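Local coordinates for polyhedrin (Orgyia pseudotsugata cypovirus 5, PDB 5A8U), which forms the crystalline occlusion bodies, or polyhedra, that protect cypovirus particles from the outside environment until insect larvae ingest them, at residues P80-E85 with I102-P107; Q44-Q49 with G56-Q61; V35-N40 with Q246-Y251. All coordinates share one frame; numbering follows the deposited sequence.

Contact 1 of 3, residues P80-E85 with I102-P107; sequences PGEGVE and IGAGDP
Glu82 and Gly103 bring the two backbones nearest, with Glu82 CA 5.8 Å from Gly103 CA, where the loop just before helix 84-91 meets a type I beta turn running from Gly103 to Asp106. Glu82 carries the contact alone from its side. Its CB points toward the turn, and its chain runs extended beyond CG (chi2 -166°). This carries the carboxylate across to the backbone of the turn. Each oxygen takes one N-H. OE2 of Glu82 accepts from Ala104 N at 2.8 Å, a bent bond that comes from above the carboxylate plane, 40° out of it. OE1 of Glu82 accepts from Gly105 N at 2.9 Å; the position of that nitrogen is less certain, so the length is approximate. Glu82 OE1 also lies close over the glycine backbone, 3.3 Å from Gly103 CA. The methyl of Ala104 borders the other oxygen, with CB 3.4 Å from Glu82 OE2, and it also touches Trp79.

The turn is braced from within. Asp106 N bonds to Gly103 O, closing the turn, and Asp106 OD2 accepts from Gly103 N at 2.8 Å. The same OD2 is hydrogen-bonded to His86, and OD1 forms a salt bridge with Arg60. Glu82 is also held through its backbone, as its O accepts from Gln87 NE2 of the following helix.

Glu82 is buried, and its two oxygens are met by two successive backbone N-H groups. These dipoles probably help to stabilise a negative charge there. The carboxylates of Glu82 and Asp106 do not touch, and Arg60 probably offsets the charge of Asp106.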
ATOM      1  N   PRO A  80       7.239 -26.028   1.884  1.00 13.68           N
ATOM      2  CA  PRO A  80       6.996 -26.898   3.041  1.00 14.25           C
ATOM      3  C   PRO A  80       8.028 -26.647   4.134  1.00 11.59           C
ATOM      4  O   PRO A  80       9.227 -26.552   3.843  1.00 14.41           O
ATOM      5  CB  PRO A  80       7.172 -28.301   2.462  1.00 17.78           C
ATOM      6  CG  PRO A  80       6.838 -28.152   1.023  1.00 18.54           C
ATOM      7  CD  PRO A  80       7.344 -26.794   0.630  1.00 14.34           C
ATOM      8  N   GLY A  81       7.565 -26.530   5.375  1.00 12.44           N
ATOM      9  CA  GLY A  81       8.460 -26.309   6.496  1.00  9.78           C
ATOM     10  C   GLY A  81       8.904 -24.865   6.604  1.00 10.63           C
ATOM     11  O   GLY A  81       9.729 -24.517   7.458  1.00 11.60           O
ATOM     12  N   GLU A  82       8.350 -24.013   5.747  1.00  8.58           N
ATOM     13  CA  GLU A  82       8.655 -22.597   5.776  1.00  9.67           C
ATOM     14  C   GLU A  82       7.346 -21.814   5.695  1.00 10.78           C
ATOM     15  O   GLU A  82       7.300 -20.692   5.198  1.00 10.74           O
ATOM     16  CB  GLU A  82       9.609 -22.238   4.628  1.00  6.31           C
ATOM     17  CG  GLU A  82      10.848 -23.153   4.585  1.00  8.81           C
ATOM     18  CD  GLU A  82      11.975 -22.616   3.685  1.00 11.01           C
ATOM     19  OE1 GLU A  82      11.979 -21.399   3.368  1.00  8.79           O
ATOM     20  OE2 GLU A  82      12.876 -23.408   3.320  1.00 11.53           O
ATOM     21  N   GLY A  83       6.282 -22.431   6.199  1.00  8.29           N
ATOM     22  CA  GLY A  83       4.978 -21.801   6.176  1.00 11.84           C
ATOM     23  C   GLY A  83       4.649 -21.152   7.504  1.00 12.50           C
ATOM     24  O   GLY A  83       5.535 -20.652   8.188  1.00 11.80           O
ATOM     25  N   VAL A  84       3.375 -21.166   7.872  1.00 12.52           N
ATOM     26  CA  VAL A  84       2.916 -20.431   9.045  1.00 15.02           C
ATOM     27  C   VAL A  84       3.610 -20.876  10.329  1.00  8.42           C
ATOM     28  O   VAL A  84       3.989 -20.037  11.156  1.00 11.27           O
ATOM     29  CB  VAL A  84       1.381 -20.508   9.207  1.00 14.88           C
ATOM     30  CG1 VAL A  84       0.932 -21.955   9.426  1.00 15.87           C
ATOM     31  CG2 VAL A  84       0.924 -19.592  10.349  1.00 15.25           C
ATOM     32  N   GLU A  85       3.800 -22.182  10.499  1.00 13.24           N
ATOM     33  CA  GLU A  85       4.437 -22.696  11.710  1.00 12.97           C
ATOM     34  C   GLU A  85       5.859 -22.154  11.840  1.00 12.09           C
ATOM     35  O   GLU A  85       6.286 -21.738  12.913  1.00 10.26           O
ATOM     36  CB  GLU A  85       4.448 -24.222  11.710  1.00 15.28           C
ATOM     37  CG  GLU A  85       3.112 -24.843  11.267  1.00 25.27           C
ATOM     38  CD  GLU A  85       3.153 -25.380   9.829  1.00 36.67           C
ATOM     39  OE1 GLU A  85       3.207 -24.573   8.858  1.00 21.29           O
ATOM     40  OE2 GLU A  85       3.129 -26.623   9.676  1.00 34.94           O
ATOM     41  N   ILE A 102      16.125 -22.703   9.810  1.00  6.37           N
ATOM     42  CA  ILE A 102      16.288 -21.505   8.987  1.00  4.81           C
ATOM     43  C   ILE A 102      15.726 -21.839   7.612  1.00  7.71           C
ATOM     44  O   ILE A 102      16.044 -22.879   7.046  1.00  9.34           O
ATOM     45  CB  ILE A 102      17.759 -21.125   8.782  1.00  7.69           C
ATOM     46  CG1 ILE A 102      18.507 -21.031  10.119  1.00 12.32           C
ATOM     47  CG2 ILE A 102      17.855 -19.819   7.992  1.00  9.78           C
ATOM     48  CD1 ILE A 102      18.056 -19.914  11.025  1.00 14.50           C
ATOM     49  N   GLY A 103      14.887 -20.971   7.070  1.00  9.44           N
ATOM     50  CA  GLY A 103      14.273 -21.282   5.797  1.00  8.15           C
ATOM     51  C   GLY A 103      15.261 -21.073   4.664  1.00  5.41           C
ATOM     52  O   GLY A 103      16.105 -20.179   4.732  1.00  6.66           O
ATOM     53  N   ALA A 104      15.172 -21.923   3.641  1.00  7.69           N
ATOM     54  CA  ALA A 104      15.885 -21.678   2.396  1.00  9.74           C
ATOM     55  C   ALA A 104      15.443 -20.327   1.882  1.00  9.56           C
ATOM     56  O   ALA A 104      16.200 -19.634   1.188  1.00 11.33           O
ATOM     57  CB  ALA A 104      15.556 -22.758   1.357  1.00 10.95           C
ATOM     58  N   GLY A 105      14.206 -19.966   2.216  1.00  6.31           N
ATOM     59  CA  GLY A 105      13.634 -18.708   1.758  1.00  7.14           C
ATOM     60  C   GLY A 105      13.730 -17.558   2.746  1.00  8.86           C
ATOM     61  O   GLY A 105      13.109 -16.503   2.547  1.00  7.37           O
ATOM     62  N   ASP A 106      14.493 -17.747   3.817  1.00  5.61           N
ATOM     63  CA  ASP A 106      14.811 -16.626   4.708  1.00  6.44           C
ATOM     64  C   ASP A 106      16.088 -15.951   4.227  1.00  6.16           C
ATOM     65  O   ASP A 106      17.142 -16.573   4.185  1.00  6.63           O
ATOM     66  CB  ASP A 106      14.958 -17.076   6.164  1.00  5.41           C
ATOM     67  CG  ASP A 106      13.639 -17.546   6.776  1.00 10.46           C
ATOM     68  OD1 ASP A 106      12.592 -16.914   6.500  1.00 10.31           O
ATOM     69  OD2 ASP A 106      13.663 -18.549   7.539  1.00  7.13           O
ATOM     70  N   PRO A 107      15.994 -14.673   3.828  1.00  5.27           N
ATOM     71  CA  PRO A 107      17.175 -14.070   3.194  1.00  3.67           C
ATOM     72  C   PRO A 107      18.357 -13.946   4.159  1.00  5.11           C
ATOM     73  O   PRO A 107      18.129 -13.795   5.352  1.00  4.80           O
ATOM     74  CB  PRO A 107      16.674 -12.680   2.775  1.00  5.84           C
ATOM     75  CG  PRO A 107      15.562 -12.368   3.745  1.00  6.56           C
ATOM     76  CD  PRO A 107      14.881 -13.711   3.989  1.00  4.67           C
TER

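Contact 2 of 3, residues Q44-Q49 with G56-Q61; sequences QVYNWQ and GSLNRQ
Strand 43-50 of the six-stranded antiparallel sheet faces strand 53-58 of the three-stranded sheet, and Leu58 of the second packs on Tyr46 and Trp48. The short strand segments run nearly antiparallel, at 167°, with axes 9.7 Å apart. That spacing is too wide for backbone pairing, so side chains make the join. Leu58 CG lies beside its backbone N (chi1 -64°), which brings the branch against both rings. CD2 of Leu58 sits over the centre of one face of the Tyr46 ring, a CH-pi contact 3.9 Å from the centroid and almost on the ring normal. The other methyl, Leu58 CD1, reaches Tyr46 CD2 at 3.8 Å.

This is face-to-face packing of two beta sheets. Val34, on the strand next to 43-50, also touches both Leu58 and Trp48. Leu58 meets the indole at its edge, with CG 4.0 Å from Trp48 CH2. The same CD2 also touches Trp48 CZ2 and CH2, so one methyl serves both rings. Further along, Trp48 NE1 lies 4.4 Å from Gly56 CA, and Trp48 CZ2 4.1 Å from Ser57 O. The Tyr46 hydroxyl is tied to Leu62 O. Ser57, whose CB points away, packs on Phe220 of a second subunit.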
ATOM      1  N   GLN A  44      15.886 -11.450  -4.772  1.00  4.51           N
ATOM      2  CA  GLN A  44      14.549 -10.893  -4.924  1.00  4.78           C
ATOM      3  C   GLN A  44      14.657  -9.386  -4.900  1.00  5.67           C
ATOM      4  O   GLN A  44      15.244  -8.816  -3.978  1.00  6.43           O
ATOM      5  CB  GLN A  44      13.599 -11.378  -3.819  1.00  4.43           C
ATOM      6  CG  GLN A  44      12.150 -10.928  -4.063  1.00  5.67           C
ATOM      7  CD  GLN A  44      11.147 -11.621  -3.150  1.00  7.91           C
ATOM      8  OE1 GLN A  44       9.972 -11.746  -3.511  1.00 10.95           O
ATOM      9  NE2 GLN A  44      11.594 -12.071  -1.968  1.00  8.80           N
ATOM     10  N   VAL A  45      14.064  -8.754  -5.907  1.00  3.04           N
ATOM     11  CA  VAL A  45      14.191  -7.322  -6.140  1.00  4.36           C
ATOM     12  C   VAL A  45      12.868  -6.615  -5.892  1.00  5.75           C
ATOM     13  O   VAL A  45      11.816  -7.057  -6.356  1.00  5.39           O
ATOM     14  CB  VAL A  45      14.584  -7.063  -7.604  1.00  4.98           C
ATOM     15  CG1 VAL A  45      14.655  -5.541  -7.916  1.00  7.01           C
ATOM     16  CG2 VAL A  45      15.916  -7.789  -7.927  1.00  7.04           C
ATOM     17  N   TYR A  46      12.936  -5.512  -5.160  1.00  4.79           N
ATOM     18  CA  TYR A  46      11.833  -4.568  -5.063  1.00  6.01           C
ATOM     19  C   TYR A  46      12.386  -3.202  -5.408  1.00  6.80           C
ATOM     20  O   TYR A  46      13.370  -2.768  -4.814  1.00  5.71           O
ATOM     21  CB  TYR A  46      11.293  -4.521  -3.629  1.00  5.13           C
ATOM     22  CG  TYR A  46      10.612  -5.795  -3.178  1.00  5.01           C
ATOM     23  CD1 TYR A  46       9.262  -6.014  -3.453  1.00  7.59           C
ATOM     24  CD2 TYR A  46      11.319  -6.775  -2.492  1.00  5.64           C
ATOM     25  CE1 TYR A  46       8.637  -7.193  -3.038  1.00  7.24           C
ATOM     26  CE2 TYR A  46      10.709  -7.937  -2.080  1.00  5.33           C
ATOM     27  CZ  TYR A  46       9.376  -8.147  -2.370  1.00  7.09           C
ATOM     28  OH  TYR A  46       8.756  -9.304  -1.950  1.00  8.94           O
ATOM     29  N   ASN A  47      11.758  -2.535  -6.375  1.00  5.27           N
ATOM     30  CA  ASN A  47      12.182  -1.224  -6.856  1.00  5.97           C
ATOM     31  C   ASN A  47      11.040  -0.204  -6.778  1.00  8.04           C
ATOM     32  O   ASN A  47      10.011  -0.362  -7.426  1.00  8.16           O
ATOM     33  CB  ASN A  47      12.755  -1.341  -8.283  1.00  5.63           C
ATOM     34  CG  ASN A  47      12.942   0.013  -8.964  1.00  9.21           C
ATOM     35  OD1 ASN A  47      12.263   0.320  -9.937  1.00 12.41           O
ATOM     36  ND2 ASN A  47      13.851   0.833  -8.436  1.00  7.78           N
ATOM     37  N   TRP A  48      11.224   0.807  -5.936  1.00  7.47           N
ATOM     38  CA  TRP A  48      10.284   1.930  -5.806  1.00  8.09           C
ATOM     39  C   TRP A  48      10.811   3.169  -6.547  1.00  7.53           C
ATOM     40  O   TRP A  48      12.014   3.409  -6.583  1.00  9.31           O
ATOM     41  CB  TRP A  48      10.110   2.305  -4.338  1.00  5.79           C
ATOM     42  CG  TRP A  48       9.464   1.297  -3.429  1.00  9.84           C
ATOM     43  CD1 TRP A  48       8.166   1.295  -2.993  1.00 15.52           C
ATOM     44  CD2 TRP A  48      10.110   0.200  -2.765  1.00  7.94           C
ATOM     45  NE1 TRP A  48       7.961   0.247  -2.120  1.00 11.58           N
ATOM     46  CE2 TRP A  48       9.137  -0.443  -1.974  1.00 11.33           C
ATOM     47  CE3 TRP A  48      11.409  -0.314  -2.786  1.00  8.39           C
ATOM     48  CZ2 TRP A  48       9.431  -1.571  -1.203  1.00  9.34           C
ATOM     49  CZ3 TRP A  48      11.699  -1.431  -2.014  1.00  9.10           C
ATOM     50  CH2 TRP A  48      10.716  -2.045  -1.235  1.00  7.85           C
ATOM     51  N   GLN A  49       9.907   3.969  -7.119  1.00  8.38           N
ATOM     52  CA  GLN A  49      10.296   5.213  -7.767  1.00  9.13           C
ATOM     53  C   GLN A  49       9.438   6.337  -7.206  1.00  8.73           C
ATOM     54  O   GLN A  49       8.344   6.095  -6.697  1.00  7.81           O
ATOM     55  CB  GLN A  49      10.050   5.143  -9.277  1.00  9.78           C
ATOM     56  CG  GLN A  49      10.726   4.008  -9.995  1.00 21.19           C
ATOM     57  CD  GLN A  49      10.378   3.989 -11.471  1.00 23.35           C
ATOM     58  OE1 GLN A  49      10.618   4.970 -12.191  1.00 16.56           O
ATOM     59  NE2 GLN A  49       9.794   2.876 -11.929  1.00 16.02           N
ATOM     60  N   GLY A  56       8.548   3.335   2.053  1.00  5.33           N
ATOM     61  CA  GLY A  56       7.985   2.016   1.870  1.00  5.93           C
ATOM     62  C   GLY A  56       8.452   1.096   2.976  1.00  5.55           C
ATOM     63  O   GLY A  56       9.150   1.527   3.902  1.00  6.12           O
ATOM     64  N   SER A  57       8.049  -0.164   2.876  1.00  6.14           N
ATOM     65  CA  SER A  57       8.361  -1.143   3.895  1.00  4.71           C
ATOM     66  C   SER A  57       8.204  -2.542   3.317  1.00  4.65           C
ATOM     67  O   SER A  57       7.561  -2.729   2.287  1.00  6.20           O
ATOM     68  CB  SER A  57       7.435  -0.970   5.116  1.00  6.37           C
ATOM     69  OG  SER A  57       6.108  -1.427   4.845  1.00  6.70           O
ATOM     70  N   LEU A  58       8.790  -3.525   3.987  1.00  4.60           N
ATOM     71  CA  LEU A  58       8.538  -4.914   3.634  1.00  5.86           C
ATOM     72  C   LEU A  58       8.349  -5.698   4.921  1.00  5.38           C
ATOM     73  O   LEU A  58       9.227  -5.679   5.790  1.00  7.81           O
ATOM     74  CB  LEU A  58       9.717  -5.513   2.868  1.00  5.45           C
ATOM     75  CG  LEU A  58      10.045  -4.901   1.511  1.00  5.53           C
ATOM     76  CD1 LEU A  58      11.384  -5.450   1.037  1.00  6.51           C
ATOM     77  CD2 LEU A  58       8.934  -5.205   0.505  1.00  5.97           C
ATOM     78  N   ASN A  59       7.216  -6.379   5.063  1.00  7.02           N
ATOM     79  CA  ASN A  59       7.073  -7.282   6.203  1.00  5.70           C
ATOM     80  C   ASN A  59       7.611  -8.684   5.892  1.00  5.51           C
ATOM     81  O   ASN A  59       8.143  -8.926   4.791  1.00  6.56           O
ATOM     82  CB  ASN A  59       5.633  -7.312   6.736  1.00  6.89           C
ATOM     83  CG  ASN A  59       4.638  -7.848   5.730  1.00  9.21           C
ATOM     84  OD1 ASN A  59       5.012  -8.363   4.662  1.00  7.46           O
ATOM     85  ND2 ASN A  59       3.351  -7.754   6.076  1.00  6.91           N
ATOM     86  N   ARG A  60       7.511  -9.618   6.842  1.00  6.23           N
ATOM     87  CA  ARG A  60       8.153 -10.918   6.604  1.00  8.51           C
ATOM     88  C   ARG A  60       7.569 -11.638   5.392  1.00  5.74           C
ATOM     89  O   ARG A  60       8.292 -12.343   4.672  1.00  6.98           O
ATOM     90  CB  ARG A  60       8.123 -11.840   7.845  1.00  8.12           C
ATOM     91  CG  ARG A  60       9.255 -11.593   8.862  1.00 17.50           C
ATOM     92  CD  ARG A  60      10.684 -11.491   8.237  1.00 12.72           C
ATOM     93  NE  ARG A  60      11.317 -12.773   7.895  1.00 12.82           N
ATOM     94  CZ  ARG A  60      12.590 -12.881   7.500  1.00 16.59           C
ATOM     95  NH1 ARG A  60      13.349 -11.792   7.418  1.00  8.41           N
ATOM     96  NH2 ARG A  60      13.120 -14.068   7.205  1.00 10.65           N
ATOM     97  N   GLN A  61       6.285 -11.429   5.125  1.00  4.93           N
ATOM     98  CA  GLN A  61       5.661 -12.090   3.977  1.00  5.31           C
ATOM     99  C   GLN A  61       6.337 -11.720   2.656  1.00  6.46           C
ATOM    100  O   GLN A  61       6.376 -12.531   1.735  1.00  7.62           O
ATOM    101  CB  GLN A  61       4.167 -11.767   3.897  1.00  7.93           C
ATOM    102  CG  GLN A  61       3.321 -12.573   4.878  1.00  8.03           C
ATOM    103  CD  GLN A  61       3.119 -11.893   6.224  1.00  7.49           C
ATOM    104  OE1 GLN A  61       3.897 -11.020   6.601  1.00  6.54           O
ATOM    105  NE2 GLN A  61       2.093 -12.326   6.971  1.00  7.50           N
TER

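Contact 3 of 3, residues V35-N40 with Q246-Y251; sequences VLKYTN and QNSYGY
Lys37 and Ser248 alone join these two segments, through the ends of their side chains. NZ of Lys37 donates a weak hydrogen bond to Ser248 OG over 2.9 Å. The backbones stay well apart, with 10.3 Å between Lys37 CA and Ser248 CA. The lysine chain covers a little over half of that distance; the bond and the serine side chain cover the rest. The chain is extended at chi2 and bends at chi3 (68°), then straightens again to deliver the ammonium group. Ser248 turns its hydroxyl to the side of its own backbone N, with chi1 -69°.

The firmer side of the contact lies at the strand. Lys37 is held in the sheet by backbone bonds to Tyr108 and Ala109, and its side chain rests on Tyr108 and on Glu230 of helix 230-241. Glu230 also accepts from Ser248 N, so the same acidic residue lies beside both partners.

The other side is loose. Ser248 is exposed, and just 57 Å² is buried between the segments, both sides summed. Much of the order there comes from bonds within the loop. Asn247 OD1 accepts from two backbone groups, Tyr249 N at 3.0 Å and Tyr251 N at 3.1 Å. The two donors approach from opposite faces of the amide plane, each well out of it. Backbone bonds add to this, from Gly250 N to Asn247 O and from Asn247 N to Tyr251 O. Gly250 has a positive phi of 92°, in a conformation that suits glycine. Several residues of this loop touch crystal neighbours, in keeping with a protein that works as a crystal.

Asn247 thus heads an Asx turn, set within a type I beta turn from Asn247 to Gly250, in the C-terminal loop that follows helix 230-241.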
ATOM      1  N   VAL A  35      17.404  -5.323  -2.574  1.00  4.73           N
ATOM      2  CA  VAL A  35      17.756  -6.603  -3.169  1.00  3.92           C
ATOM      3  C   VAL A  35      18.002  -7.611  -2.067  1.00  4.91           C
ATOM      4  O   VAL A  35      18.928  -7.453  -1.279  1.00  5.69           O
ATOM      5  CB  VAL A  35      19.014  -6.518  -4.034  1.00  4.66           C
ATOM      6  CG1 VAL A  35      19.259  -7.860  -4.719  1.00  6.98           C
ATOM      7  CG2 VAL A  35      18.855  -5.447  -5.090  1.00  7.84           C
ATOM      8  N   LEU A  36      17.168  -8.636  -2.003  1.00  3.52           N
ATOM      9  CA  LEU A  36      17.293  -9.642  -0.947  1.00  4.93           C
ATOM     10  C   LEU A  36      18.045 -10.845  -1.466  1.00  5.42           C
ATOM     11  O   LEU A  36      17.801 -11.278  -2.586  1.00  5.85           O
ATOM     12  CB  LEU A  36      15.914 -10.073  -0.475  1.00  5.38           C
ATOM     13  CG  LEU A  36      15.139  -8.895   0.125  1.00  3.77           C
ATOM     14  CD1 LEU A  36      13.668  -9.230   0.238  1.00  8.32           C
ATOM     15  CD2 LEU A  36      15.711  -8.559   1.502  1.00  8.08           C
ATOM     16  N   LYS A  37      18.959 -11.381  -0.659  1.00  4.80           N
ATOM     17  CA  LYS A  37      19.801 -12.474  -1.134  1.00  4.81           C
ATOM     18  C   LYS A  37      19.525 -13.745  -0.347  1.00  5.66           C
ATOM     19  O   LYS A  37      19.408 -13.697   0.887  1.00  6.38           O
ATOM     20  CB  LYS A  37      21.272 -12.089  -0.995  1.00  6.04           C
ATOM     21  CG  LYS A  37      21.587 -10.717  -1.605  1.00  8.98           C
ATOM     22  CD  LYS A  37      23.090 -10.569  -1.791  1.00 12.02           C
ATOM     23  CE  LYS A  37      23.574 -11.532  -2.860  1.00 14.16           C
ATOM     24  NZ  LYS A  37      25.026 -11.353  -3.147  1.00 15.16           N
ATOM     25  N   TYR A  38      19.430 -14.863  -1.065  1.00  3.42           N
ATOM     26  CA  TYR A  38      19.071 -16.158  -0.489  1.00  6.44           C
ATOM     27  C   TYR A  38      20.208 -17.137  -0.713  1.00  6.64           C
ATOM     28  O   TYR A  38      21.001 -16.967  -1.631  1.00  6.69           O
ATOM     29  CB  TYR A  38      17.743 -16.690  -1.080  1.00  4.17           C
ATOM     30  CG  TYR A  38      16.644 -15.675  -0.872  1.00  5.01           C
ATOM     31  CD1 TYR A  38      16.466 -14.632  -1.780  1.00  6.92           C
ATOM     32  CD2 TYR A  38      15.838 -15.710   0.257  1.00  5.59           C
ATOM     33  CE1 TYR A  38      15.518 -13.671  -1.575  1.00  5.69           C
ATOM     34  CE2 TYR A  38      14.875 -14.742   0.473  1.00  3.13           C
ATOM     35  CZ  TYR A  38      14.720 -13.733  -0.452  1.00  5.30           C
ATOM     36  OH  TYR A  38      13.771 -12.777  -0.268  1.00  5.53           O
ATOM     37  N   THR A  39      20.294 -18.139   0.151  1.00  5.67           N
ATOM     38  CA  THR A  39      21.447 -19.034   0.139  1.00  6.04           C
ATOM     39  C   THR A  39      21.468 -19.980  -1.063  1.00  8.39           C
ATOM     40  O   THR A  39      22.477 -20.624  -1.314  1.00 12.39           O
ATOM     41  CB  THR A  39      21.544 -19.841   1.446  1.00  7.76           C
ATOM     42  OG1 THR A  39      20.335 -20.579   1.638  1.00 10.52           O
ATOM     43  CG2 THR A  39      21.745 -18.874   2.613  1.00  7.77           C
ATOM     44  N   ASN A  40      20.366 -20.044  -1.804  1.00  8.29           N
ATOM     45  CA  ASN A  40      20.340 -20.779  -3.075  1.00  6.62           C
ATOM     46  C   ASN A  40      20.738 -19.914  -4.289  1.00  6.30           C
ATOM     47  O   ASN A  40      20.662 -20.365  -5.433  1.00 10.63           O
ATOM     48  CB  ASN A  40      18.971 -21.419  -3.295  1.00  8.36           C
ATOM     49  CG  ASN A  40      17.865 -20.399  -3.385  1.00 10.48           C
ATOM     50  OD1 ASN A  40      18.119 -19.191  -3.388  1.00  8.08           O
ATOM     51  ND2 ASN A  40      16.627 -20.877  -3.511  1.00 12.01           N
ATOM     52  N   GLN A 246      25.789  -2.848  -6.893  1.00  8.28           N
ATOM     53  CA  GLN A 246      27.101  -3.359  -6.528  1.00  4.35           C
ATOM     54  C   GLN A 246      27.060  -4.886  -6.474  1.00  7.17           C
ATOM     55  O   GLN A 246      26.256  -5.477  -5.746  1.00  5.71           O
ATOM     56  CB  GLN A 246      27.556  -2.790  -5.183  1.00 10.26           C
ATOM     57  CG  GLN A 246      28.973  -3.212  -4.817  1.00  7.36           C
ATOM     58  CD  GLN A 246      29.354  -2.756  -3.427  1.00  9.16           C
ATOM     59  OE1 GLN A 246      28.971  -3.374  -2.434  1.00  9.12           O
ATOM     60  NE2 GLN A 246      30.092  -1.650  -3.347  1.00 12.47           N
ATOM     61  N   ASN A 247      27.911  -5.544  -7.260  1.00  5.46           N
ATOM     62  CA  ASN A 247      27.829  -7.001  -7.273  1.00  6.32           C
ATOM     63  C   ASN A 247      28.535  -7.689  -6.097  1.00  8.52           C
ATOM     64  O   ASN A 247      29.121  -7.022  -5.237  1.00  8.46           O
ATOM     65  CB  ASN A 247      28.261  -7.578  -8.626  1.00  5.00           C
ATOM     66  CG  ASN A 247      29.777  -7.517  -8.859  1.00 10.02           C
ATOM     67  OD1 ASN A 247      30.569  -7.260  -7.952  1.00  8.41           O
ATOM     68  ND2 ASN A 247      30.178  -7.785 -10.091  1.00  9.80           N
ATOM     69  N   SER A 248      28.464  -9.020  -6.075  1.00  6.08           N
ATOM     70  CA  SER A 248      28.978  -9.842  -4.978  1.00  8.23           C
ATOM     71  C   SER A 248      30.478  -9.719  -4.747  1.00  8.40           C
ATOM     72  O   SER A 248      30.994 -10.206  -3.737  1.00  7.77           O
ATOM     73  CB  SER A 248      28.620 -11.315  -5.224  1.00 10.11           C
ATOM     74  OG  SER A 248      27.227 -11.502  -5.089  1.00 14.13           O
ATOM     75  N   TYR A 249      31.165  -9.080  -5.690  1.00  8.50           N
ATOM     76  CA  TYR A 249      32.602  -8.910  -5.604  1.00 10.52           C
ATOM     77  C   TYR A 249      33.002  -7.493  -5.208  1.00 12.32           C
ATOM     78  O   TYR A 249      34.185  -7.185  -5.118  1.00 12.69           O
ATOM     79  CB  TYR A 249      33.254  -9.313  -6.923  1.00 10.95           C
ATOM     80  CG  TYR A 249      32.929 -10.745  -7.307  1.00 10.29           C
ATOM     81  CD1 TYR A 249      33.729 -11.794  -6.874  1.00 15.24           C
ATOM     82  CD2 TYR A 249      31.801 -11.046  -8.070  1.00  9.61           C
ATOM     83  CE1 TYR A 249      33.424 -13.102  -7.201  1.00 16.37           C
ATOM     84  CE2 TYR A 249      31.491 -12.354  -8.407  1.00 12.52           C
ATOM     85  CZ  TYR A 249      32.305 -13.374  -7.970  1.00 15.83           C
ATOM     86  OH  TYR A 249      32.016 -14.676  -8.301  1.00 25.59           O
ATOM     87  N   GLY A 250      32.013  -6.631  -4.982  1.00  9.39           N
ATOM     88  CA  GLY A 250      32.275  -5.254  -4.608  1.00  8.71           C
ATOM     89  C   GLY A 250      32.363  -4.270  -5.762  1.00 10.92           C
ATOM     90  O   GLY A 250      32.646  -3.088  -5.545  1.00 12.65           O
ATOM     91  N   TYR A 251      32.123  -4.753  -6.986  1.00  9.28           N
ATOM     92  CA  TYR A 251      32.179  -3.920  -8.186  1.00  9.32           C
ATOM     93  C   TYR A 251      30.856  -3.249  -8.492  1.00 10.34           C
ATOM     94  O   TYR A 251      29.814  -3.876  -8.395  1.00  9.39           O
ATOM     95  CB  TYR A 251      32.498  -4.777  -9.410  1.00  7.99           C
ATOM     96  CG  TYR A 251      33.969  -5.015  -9.656  1.00 13.31           C
ATOM     97  CD1 TYR A 251      34.748  -5.691  -8.733  1.00 14.94           C
ATOM     98  CD2 TYR A 251      34.559  -4.596 -10.840  1.00 16.45           C
ATOM     99  CE1 TYR A 251      36.095  -5.921  -8.974  1.00 19.04           C
ATOM    100  CE2 TYR A 251      35.894  -4.824 -11.089  1.00 19.66           C
ATOM    101  CZ  TYR A 251      36.657  -5.479 -10.155  1.00 18.90           C
ATOM    102  OH  TYR A 251      37.990  -5.703 -10.421  1.00 25.04           O
TER

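How the contacts relate
The three contacts form one connected region. Contact 3 closes a long loop of chain, and contacts 2 and 1 follow one another inside it. Contacts 2 and 3 share the six-stranded sheet, where strands 30-37 and 43-50 are neighbours. Leu36 N lies 2.8 Å from Gln44 O, a probable hydrogen bond. The centres of contacts 2 and 3 are about 16 Å apart. Contact 1 is joined to contact 2 by the salt bridge from Arg60 NH2 to Asp106 OD1, at 3.0 Å. It meets contact 3 where Pro107 CB packs 3.5 Å from Lys37 O, beside Tyr38. Contacts 1 and 2 also both touch a second subunit.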